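Local coordinates for mannan endo-1,4-beta-mannosidase (Mytilus edulis, PDB 2C0H), which hydrolyses internal beta-1,4-mannosidic linkages in mannans, galactomannans and glucomannans, acting as a monomeric TIM-barrel enzyme of glycoside hydrolase family 5, at residues F295-G300 with W330-R335; S307-A312 with S318-W323; A24-V29 with E48-D53. The protein carries 3 engineered substitutions. One frame throughout, in Å; residues are numbered along the deposited sequence.

The three contacts belong to one sector of a TIM barrel and lie on the same side of the chain's centre. Interaction 3 comes first along the chain, tying strand 17-25 to helix 40-56; interaction 1 later closes a loop within which interaction 2 is nested. Centres of interactions 1 and 2 are about 10 Å apart, those of 1 and 3 about 15 Å, and those of 2 and 3 about 17 Å. Strands 17-25 and 319-322 are parallel neighbours, so the barrel closes here between the beginning and end of the chain. Helix 330-339 bridges the set: Gln333 bonds to Thr322, and Trp330 to Asp53.

Interaction 1. Residues F295-G300 with W330-R335; sequences FNQEHG and WNNQLR
Gln297 and Glu298 reach from a loop to Asn332 and Arg335 on a helix, an example of how polar side chains alone can join two elements at a protein surface. Two hydrogen bonds span the gap. In the first, Arg335 NH2 donates to Gln297 OE1 at 3.1 Å, with the amide oxygen at the edge of the guanidinium, tilted a little from its plane. The two flat groups are turned 58° from each other. Gln297 gets there by stretching out, its CG trans to the backbone N (chi1 -177°) and the chain extended beyond. Its OE1 also accepts a bond from the Ser305 hydroxyl, so two donors fix the end of the side chain. In the second bond Asn332 ND2 gives to Glu298 OE2 at 3.2 Å, meeting the oxygen from above the carboxylate plane; the bond is appreciably bent.

The two amides also pack. Those of Gln297 and Asn332 lie against each other with planes 27° apart, and Gln297 NE2 comes to 3.6 Å from Asn332 ND2; both nitrogens are donors, so they touch without bonding.

Bonds within the helix and beyond it hold some of these groups. Arg335 NH1 donates to Asn332 OD1 at 2.8 Å, close to the guanidinium plane, so Asn332 turns its oxygen to the arginine and its nitrogen to the glutamate. Arg335 NE forms a salt bridge with Glu306.

The loop follows strand 290-294, which carries Glu294, the probable nucleophile, and leads to helix 305-314, against which Phe295 packs edge-to-face on Phe309. Helix 330-339, on the other side of the contact, follows strand 319-322 and leans through Trp330 on helix 40-56.

Interaction 2. Residues S307-A312 with S318-W323; sequences SMFEWA and SGAWTW
Phe309 and Ala312, one turn apart on the helix, face Ala320 and Thr322 on the strand, a compact case of helix-on-sheet packing in an alpha/beta barrel. The Phe309 ring bridges two strand residues. With CG trans to the carbonyl carbon (chi1 -85°), it projects over the strand, where CD1 lies 4.1 Å from Ala320 CB and CE2 lies 3.5 Å from Thr322 CG2. Thr322 has its CG2 trans to its own carbonyl carbon and its OG1 between backbone N and carbonyl (chi1 53°). That rotation presents the methyl to the ring and leaves the hydroxyl to bond with Gln333 OE1, separating apolar and polar duties. The alanines make the remaining contact through methyl groups, Ala312 CB sitting 3.9 Å from Ala320 CB; side chains this small are consistent with the close approach of the helix and strand axes, 8.3 Å.

The two run nearly antiparallel, at 154°, as expected for the return of a beta-alpha-beta crossover from strand 290-294 through helix 305-314 to strand 319-322. Ala312 also touches Ile292 on the first of these strands, and Phe309 touches Ser22 on strand 17-25, so the helix spans three neighbouring strands of the barrel.

Interaction 3. Residues A24-V29 with E48-D53; sequences ANQAWV and ESTLSD
Gln26 and Thr50 bring the chain at strand 17-25 and a helix to a closest CA separation of 8.1 Å, and a cis peptide bond turns the chain between Gln26 and Ala27. That distance is spanned by the long side chain of Gln26. Its CG stands trans to the backbone N (chi1 -169°), and a bend at chi2 (79°) then swings the amide over to the helix. Thr50 comes to meet it from the opposite direction.

The amide uses both its branches. NE2 donates to Thr50 OG1 at 3.1 Å in a fairly straight bond of 158°, with the oxygen close to the amide plane. The carbonyl branch rests instead on the methyl, OE1 lying 3.5 Å from Thr50 CG2. Thr50 thus takes the end of the glutamine across its CB, its hydroxyl bonding NE2 and its methyl merely packing against OE1.

The hydroxyl of Thr50 has a second task: it bonds to Thr46 O one turn back in helix 40-56, giving its own hydrogen to that carbonyl while accepting from Gln26. Around the pair, Gln26 packs on Phe47 and on Tyr96 of helix 89-102, and Thr50 on Trp330. The contact lies close to the probable substrate-binding site, the side chain of Gln26 being about 7 Å from that of Trp65.

A leucine in place of Gln26 would probably leave the Thr50 hydroxyl without its amide donor and lay an apolar branch against that oxygen.

Both residues are buried. With Gln26 NE2 as donor and Thr46 O as acceptor, the Thr50 hydroxyl both receives and gives a bond inside the protein, and this link between chain and helix is made without a formal charge to bury.

Interaction 1. Residues F295-G300 with W330-R335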
# COMPACT_ATOMS: atom_id res chain seq x y z
N PHE A 295 -10.48 -4.40 -2.74
CA PHE A 295 -11.78 -4.58 -3.39
C PHE A 295 -12.42 -5.77 -2.71
O PHE A 295 -11.74 -6.54 -2.02
CB PHE A 295 -11.63 -4.88 -4.89
CG PHE A 295 -10.93 -6.16 -5.20
CD1 PHE A 295 -11.63 -7.34 -5.48
CD2 PHE A 295 -9.53 -6.22 -5.20
CE1 PHE A 295 -10.98 -8.51 -5.76
CE2 PHE A 295 -8.87 -7.40 -5.47
CZ PHE A 295 -9.58 -8.55 -5.76
N ASN A 296 -13.72 -5.96 -2.93
CA ASN A 296 -14.36 -7.23 -2.56
C ASN A 296 -15.69 -7.41 -3.30
O ASN A 296 -16.23 -6.49 -3.90
CB ASN A 296 -14.55 -7.39 -1.03
CG ASN A 296 -15.29 -6.23 -0.39
OD1 ASN A 296 -16.36 -5.82 -0.84
ND2 ASN A 296 -14.71 -5.70 0.69
N GLN A 297 -16.15 -8.65 -3.30
CA GLN A 297 -17.38 -9.03 -4.00
C GLN A 297 -18.60 -8.32 -3.40
O GLN A 297 -19.54 -7.98 -4.12
CB GLN A 297 -17.52 -10.53 -3.89
CG GLN A 297 -18.67 -11.15 -4.59
CD GLN A 297 -18.73 -12.63 -4.32
OE1 GLN A 297 -17.74 -13.37 -4.47
NE2 GLN A 297 -19.89 -13.08 -3.87
N GLU A 298 -18.57 -8.07 -2.11
CA GLU A 298 -19.68 -7.39 -1.45
C GLU A 298 -19.91 -5.98 -2.00
O GLU A 298 -21.04 -5.46 -1.97
CB GLU A 298 -19.45 -7.39 0.07
CG GLU A 298 -19.59 -8.78 0.75
CD GLU A 298 -18.41 -9.76 0.56
OE1 GLU A 298 -17.38 -9.40 -0.06
OE2 GLU A 298 -18.49 -10.91 1.06
N HIS A 299 -18.86 -5.36 -2.52
CA HIS A 299 -18.91 -4.05 -3.16
C HIS A 299 -18.41 -4.12 -4.60
O HIS A 299 -17.74 -3.20 -5.08
CB HIS A 299 -18.10 -3.05 -2.32
CG HIS A 299 -18.60 -2.92 -0.92
ND1 HIS A 299 -18.11 -3.69 0.12
CD2 HIS A 299 -19.56 -2.13 -0.38
CE1 HIS A 299 -18.76 -3.38 1.23
NE2 HIS A 299 -19.64 -2.44 0.95
N GLY A 300 -18.78 -5.19 -5.29
CA GLY A 300 -18.29 -5.47 -6.64
C GLY A 300 -19.29 -5.37 -7.78
O GLY A 300 -19.05 -5.92 -8.86
N TRP A 330 -14.34 -14.24 4.31
CA TRP A 330 -12.99 -14.77 4.02
C TRP A 330 -13.05 -15.88 2.97
O TRP A 330 -12.20 -15.96 2.08
CB TRP A 330 -12.32 -15.23 5.32
CG TRP A 330 -10.89 -15.74 5.26
CD1 TRP A 330 -10.44 -16.89 5.80
CD2 TRP A 330 -9.74 -15.10 4.66
NE1 TRP A 330 -9.08 -17.04 5.58
CE2 TRP A 330 -8.63 -15.94 4.90
CE3 TRP A 330 -9.53 -13.91 3.97
CZ2 TRP A 330 -7.34 -15.64 4.45
CZ3 TRP A 330 -8.23 -13.61 3.52
CH2 TRP A 330 -7.17 -14.47 3.77
N ASN A 331 -14.06 -16.76 3.05
CA ASN A 331 -14.18 -17.78 2.02
C ASN A 331 -14.33 -17.24 0.59
O ASN A 331 -13.77 -17.84 -0.33
CB ASN A 331 -15.35 -18.73 2.32
CG ASN A 331 -15.09 -19.64 3.49
OD1 ASN A 331 -13.95 -19.92 3.86
ND2 ASN A 331 -16.18 -20.15 4.08
N ASN A 332 -15.06 -16.13 0.40
CA ASN A 332 -15.21 -15.49 -0.93
C ASN A 332 -13.84 -15.06 -1.44
O ASN A 332 -13.53 -15.17 -2.63
CB ASN A 332 -16.10 -14.26 -0.87
CG ASN A 332 -17.59 -14.58 -0.90
OD1 ASN A 332 -17.99 -15.73 -1.16
ND2 ASN A 332 -18.41 -13.57 -0.68
N GLN A 333 -13.02 -14.53 -0.54
CA GLN A 333 -11.70 -14.05 -0.91
C GLN A 333 -10.78 -15.18 -1.32
O GLN A 333 -10.07 -15.09 -2.35
CB GLN A 333 -11.10 -13.24 0.24
CG GLN A 333 -11.85 -11.95 0.58
CD GLN A 333 -11.36 -11.32 1.87
OE1 GLN A 333 -10.23 -10.82 1.93
NE2 GLN A 333 -12.20 -11.32 2.90
N LEU A 334 -10.77 -16.26 -0.53
CA LEU A 334 -9.98 -17.45 -0.82
C LEU A 334 -10.42 -18.12 -2.14
O LEU A 334 -9.60 -18.58 -2.91
CB LEU A 334 -10.07 -18.45 0.33
CG LEU A 334 -9.42 -18.04 1.66
CD1 LEU A 334 -9.71 -19.07 2.74
CD2 LEU A 334 -7.93 -17.82 1.50
N ARG A 335 -11.72 -18.15 -2.41
CA ARG A 335 -12.22 -18.72 -3.66
C ARG A 335 -11.72 -17.89 -4.86
O ARG A 335 -11.38 -18.43 -5.91
CB ARG A 335 -13.75 -18.77 -3.65
CG ARG A 335 -14.38 -19.83 -4.54
CD ARG A 335 -15.90 -19.75 -4.46
NE ARG A 335 -16.36 -18.51 -5.08
CZ ARG A 335 -16.93 -17.48 -4.46
NH1 ARG A 335 -17.25 -17.54 -3.18
NH2 ARG A 335 -17.26 -16.40 -5.16

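Interaction 2. Residues S307-A312 with S318-W323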
# COMPACT_ATOMS: atom_id res chain seq x y z
N SER A 307 -14.37 -13.42 -10.97
CA SER A 307 -14.39 -12.45 -12.08
C SER A 307 -13.53 -11.23 -11.80
O SER A 307 -12.91 -10.70 -12.72
CB SER A 307 -15.81 -12.00 -12.39
OG SER A 307 -16.54 -13.05 -13.05
N MET A 308 -13.50 -10.80 -10.55
CA MET A 308 -12.70 -9.62 -10.18
C MET A 308 -11.20 -9.97 -10.26
O MET A 308 -10.41 -9.21 -10.84
CB MET A 308 -13.12 -9.12 -8.79
CG MET A 308 -14.58 -8.64 -8.74
SD MET A 308 -15.15 -8.07 -7.12
CE MET A 308 -14.73 -6.35 -7.27
N PHE A 309 -10.79 -11.11 -9.71
CA PHE A 309 -9.37 -11.58 -9.85
C PHE A 309 -9.04 -11.78 -11.34
O PHE A 309 -7.96 -11.40 -11.81
CB PHE A 309 -9.11 -12.85 -9.04
CG PHE A 309 -8.76 -12.60 -7.60
CD1 PHE A 309 -7.43 -12.45 -7.21
CD2 PHE A 309 -9.73 -12.55 -6.63
CE1 PHE A 309 -7.10 -12.22 -5.89
CE2 PHE A 309 -9.40 -12.36 -5.29
CZ PHE A 309 -8.06 -12.18 -4.92
N GLU A 310 -9.97 -12.35 -12.11
CA GLU A 310 -9.75 -12.55 -13.54
C GLU A 310 -9.55 -11.26 -14.31
O GLU A 310 -8.68 -11.19 -15.19
CB GLU A 310 -10.93 -13.31 -14.18
CG GLU A 310 -10.71 -13.70 -15.65
CD GLU A 310 -9.76 -14.87 -15.83
OE1 GLU A 310 -9.32 -15.47 -14.82
OE2 GLU A 310 -9.44 -15.20 -17.00
N TRP A 311 -10.37 -10.24 -14.02
CA TRP A 311 -10.25 -8.93 -14.67
C TRP A 311 -8.87 -8.35 -14.39
O TRP A 311 -8.15 -7.95 -15.32
CB TRP A 311 -11.35 -7.96 -14.22
CG TRP A 311 -11.35 -6.67 -15.00
CD1 TRP A 311 -10.65 -5.53 -14.69
CD2 TRP A 311 -12.06 -6.39 -16.21
NE1 TRP A 311 -10.89 -4.57 -15.63
CE2 TRP A 311 -11.75 -5.06 -16.58
CE3 TRP A 311 -12.92 -7.13 -17.02
CZ2 TRP A 311 -12.28 -4.46 -17.72
CZ3 TRP A 311 -13.44 -6.54 -18.15
CH2 TRP A 311 -13.12 -5.22 -18.50
N ALA A 312 -8.47 -8.35 -13.12
CA ALA A 312 -7.15 -7.80 -12.75
C ALA A 312 -6.05 -8.54 -13.48
O ALA A 312 -5.13 -7.93 -14.02
CB ALA A 312 -6.93 -7.86 -11.25
N SER A 318 -1.15 -5.67 -12.24
CA SER A 318 -0.04 -6.49 -11.74
C SER A 318 -0.28 -7.14 -10.38
O SER A 318 0.55 -7.89 -9.85
CB SER A 318 1.26 -5.69 -11.70
OG SER A 318 1.74 -5.41 -13.01
N GLY A 319 -1.47 -6.91 -9.82
CA GLY A 319 -1.82 -7.53 -8.58
C GLY A 319 -3.25 -7.23 -8.19
O GLY A 319 -3.89 -6.34 -8.76
N ALA A 320 -3.73 -8.03 -7.24
CA ALA A 320 -5.08 -7.86 -6.70
C ALA A 320 -5.09 -8.38 -5.25
O ALA A 320 -4.76 -9.53 -4.99
CB ALA A 320 -6.06 -8.62 -7.56
N TRP A 321 -5.41 -7.48 -4.31
CA TRP A 321 -5.52 -7.80 -2.90
C TRP A 321 -6.93 -7.49 -2.40
O TRP A 321 -7.38 -6.37 -2.48
CB TRP A 321 -4.53 -6.98 -2.08
CG TRP A 321 -3.09 -7.23 -2.42
CD1 TRP A 321 -2.52 -8.41 -2.78
CD2 TRP A 321 -2.03 -6.27 -2.35
NE1 TRP A 321 -1.16 -8.24 -2.96
CE2 TRP A 321 -0.84 -6.93 -2.71
CE3 TRP A 321 -1.98 -4.92 -2.02
CZ2 TRP A 321 0.40 -6.28 -2.75
CZ3 TRP A 321 -0.74 -4.27 -2.07
CH2 TRP A 321 0.41 -4.95 -2.44
N THR A 322 -7.64 -8.50 -1.91
CA THR A 322 -8.97 -8.27 -1.39
C THR A 322 -8.94 -7.61 -0.02
O THR A 322 -7.97 -7.69 0.71
CB THR A 322 -9.71 -9.59 -1.23
OG1 THR A 322 -8.94 -10.49 -0.46
CG2 THR A 322 -10.06 -10.19 -2.59
N TRP A 323 -10.05 -6.97 0.32
CA TRP A 323 -10.23 -6.38 1.63
C TRP A 323 -11.34 -7.16 2.35
O TRP A 323 -12.47 -7.17 1.82
CB TRP A 323 -10.69 -4.93 1.48
CG TRP A 323 -10.94 -4.31 2.81
CD1 TRP A 323 -12.12 -4.25 3.49
CD2 TRP A 323 -9.95 -3.72 3.65
NE1 TRP A 323 -11.92 -3.61 4.70
CE2 TRP A 323 -10.59 -3.29 4.82
CE3 TRP A 323 -8.57 -3.51 3.52
CZ2 TRP A 323 -9.91 -2.66 5.86
CZ3 TRP A 323 -7.90 -2.86 4.55
CH2 TRP A 323 -8.56 -2.46 5.70

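Interaction 3. Residues A24-V29 with E48-D53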
# COMPACT_ATOMS: atom_id res chain seq x y z
N ALA A 24 -4.37 -10.87 -0.13
CA ALA A 24 -5.31 -10.18 0.71
C ALA A 24 -4.67 -9.21 1.65
O ALA A 24 -3.49 -9.34 1.99
CB ALA A 24 -6.11 -11.19 1.50
N ASN A 25 -5.46 -8.25 2.09
CA ASN A 25 -5.15 -7.41 3.23
C ASN A 25 -5.43 -8.18 4.50
O ASN A 25 -6.49 -8.78 4.62
CB ASN A 25 -6.04 -6.16 3.22
CG ASN A 25 -5.67 -5.17 2.16
OD1 ASN A 25 -4.94 -4.22 2.44
ND2 ASN A 25 -6.21 -5.34 0.95
N GLN A 26 -4.52 -8.13 5.47
CA GLN A 26 -4.82 -8.71 6.79
C GLN A 26 -6.00 -7.93 7.40
O GLN A 26 -6.99 -8.55 7.79
CB GLN A 26 -3.57 -8.77 7.69
CG GLN A 26 -3.73 -9.60 8.99
CD GLN A 26 -3.61 -11.12 8.79
OE1 GLN A 26 -2.74 -11.61 8.08
NE2 GLN A 26 -4.47 -11.86 9.46
N ALA A 27 -6.00 -6.60 7.50
CA ALA A 27 -4.84 -5.70 7.43
C ALA A 27 -4.22 -5.56 8.84
O ALA A 27 -3.18 -4.92 9.00
CB ALA A 27 -5.29 -4.35 6.93
N TRP A 28 -4.87 -6.14 9.85
CA TRP A 28 -4.38 -6.15 11.23
C TRP A 28 -4.96 -7.35 12.00
O TRP A 28 -5.87 -8.03 11.51
CB TRP A 28 -4.80 -4.85 11.95
CG TRP A 28 -6.28 -4.59 11.92
CD1 TRP A 28 -7.22 -5.15 12.74
CD2 TRP A 28 -7.00 -3.72 11.03
NE1 TRP A 28 -8.47 -4.71 12.40
CE2 TRP A 28 -8.37 -3.82 11.36
CE3 TRP A 28 -6.63 -2.85 9.99
CZ2 TRP A 28 -9.35 -3.10 10.69
CZ3 TRP A 28 -7.60 -2.15 9.33
CH2 TRP A 28 -8.94 -2.27 9.68
N VAL A 29 -4.43 -7.60 13.18
CA VAL A 29 -5.06 -8.52 14.15
C VAL A 29 -5.53 -7.66 15.32
O VAL A 29 -6.74 -7.51 15.55
CB VAL A 29 -4.13 -9.67 14.56
CG1 VAL A 29 -4.78 -10.53 15.67
CG2 VAL A 29 -3.76 -10.52 13.33
N GLU A 48 -0.40 -16.69 11.54
CA GLU A 48 0.08 -17.97 10.98
C GLU A 48 -1.05 -18.75 10.31
O GLU A 48 -0.85 -19.36 9.26
CB GLU A 48 0.76 -18.84 12.06
CG GLU A 48 0.99 -20.30 11.68
CD GLU A 48 1.93 -20.50 10.50
OE1 GLU A 48 2.83 -19.65 10.27
OE2 GLU A 48 1.77 -21.52 9.79
N SER A 49 -2.24 -18.73 10.91
CA SER A 49 -3.36 -19.45 10.29
C SER A 49 -3.75 -18.78 8.97
O SER A 49 -4.15 -19.46 8.02
CB SER A 49 -4.55 -19.57 11.24
OG SER A 49 -5.12 -18.33 11.54
N THR A 50 -3.65 -17.45 8.90
CA THR A 50 -3.95 -16.71 7.67
C THR A 50 -2.97 -17.11 6.57
O THR A 50 -3.37 -17.33 5.42
CB THR A 50 -3.93 -15.17 7.89
OG1 THR A 50 -4.97 -14.80 8.81
CG2 THR A 50 -4.14 -14.42 6.61
N LEU A 51 -1.69 -17.18 6.91
CA LEU A 51 -0.66 -17.63 5.96
C LEU A 51 -0.91 -19.05 5.45
O LEU A 51 -0.74 -19.31 4.26
CB LEU A 51 0.73 -17.57 6.59
CG LEU A 51 1.30 -16.20 6.95
CD1 LEU A 51 2.57 -16.41 7.75
CD2 LEU A 51 1.56 -15.36 5.70
N SER A 52 -1.30 -19.95 6.35
CA SER A 52 -1.57 -21.34 5.99
C SER A 52 -2.73 -21.43 5.00
O SER A 52 -2.63 -22.11 3.97
CB SER A 52 -1.89 -22.18 7.23
OG SER A 52 -2.17 -23.52 6.88
N ASP A 53 -3.83 -20.74 5.34
CA ASP A 53 -5.03 -20.66 4.48
C ASP A 53 -4.66 -20.17 3.09
O ASP A 53 -5.07 -20.73 2.07
CB ASP A 53 -6.07 -19.69 5.06
CG ASP A 53 -6.81 -20.23 6.28
OD1 ASP A 53 -6.59 -21.40 6.68
OD2 ASP A 53 -7.62 -19.45 6.86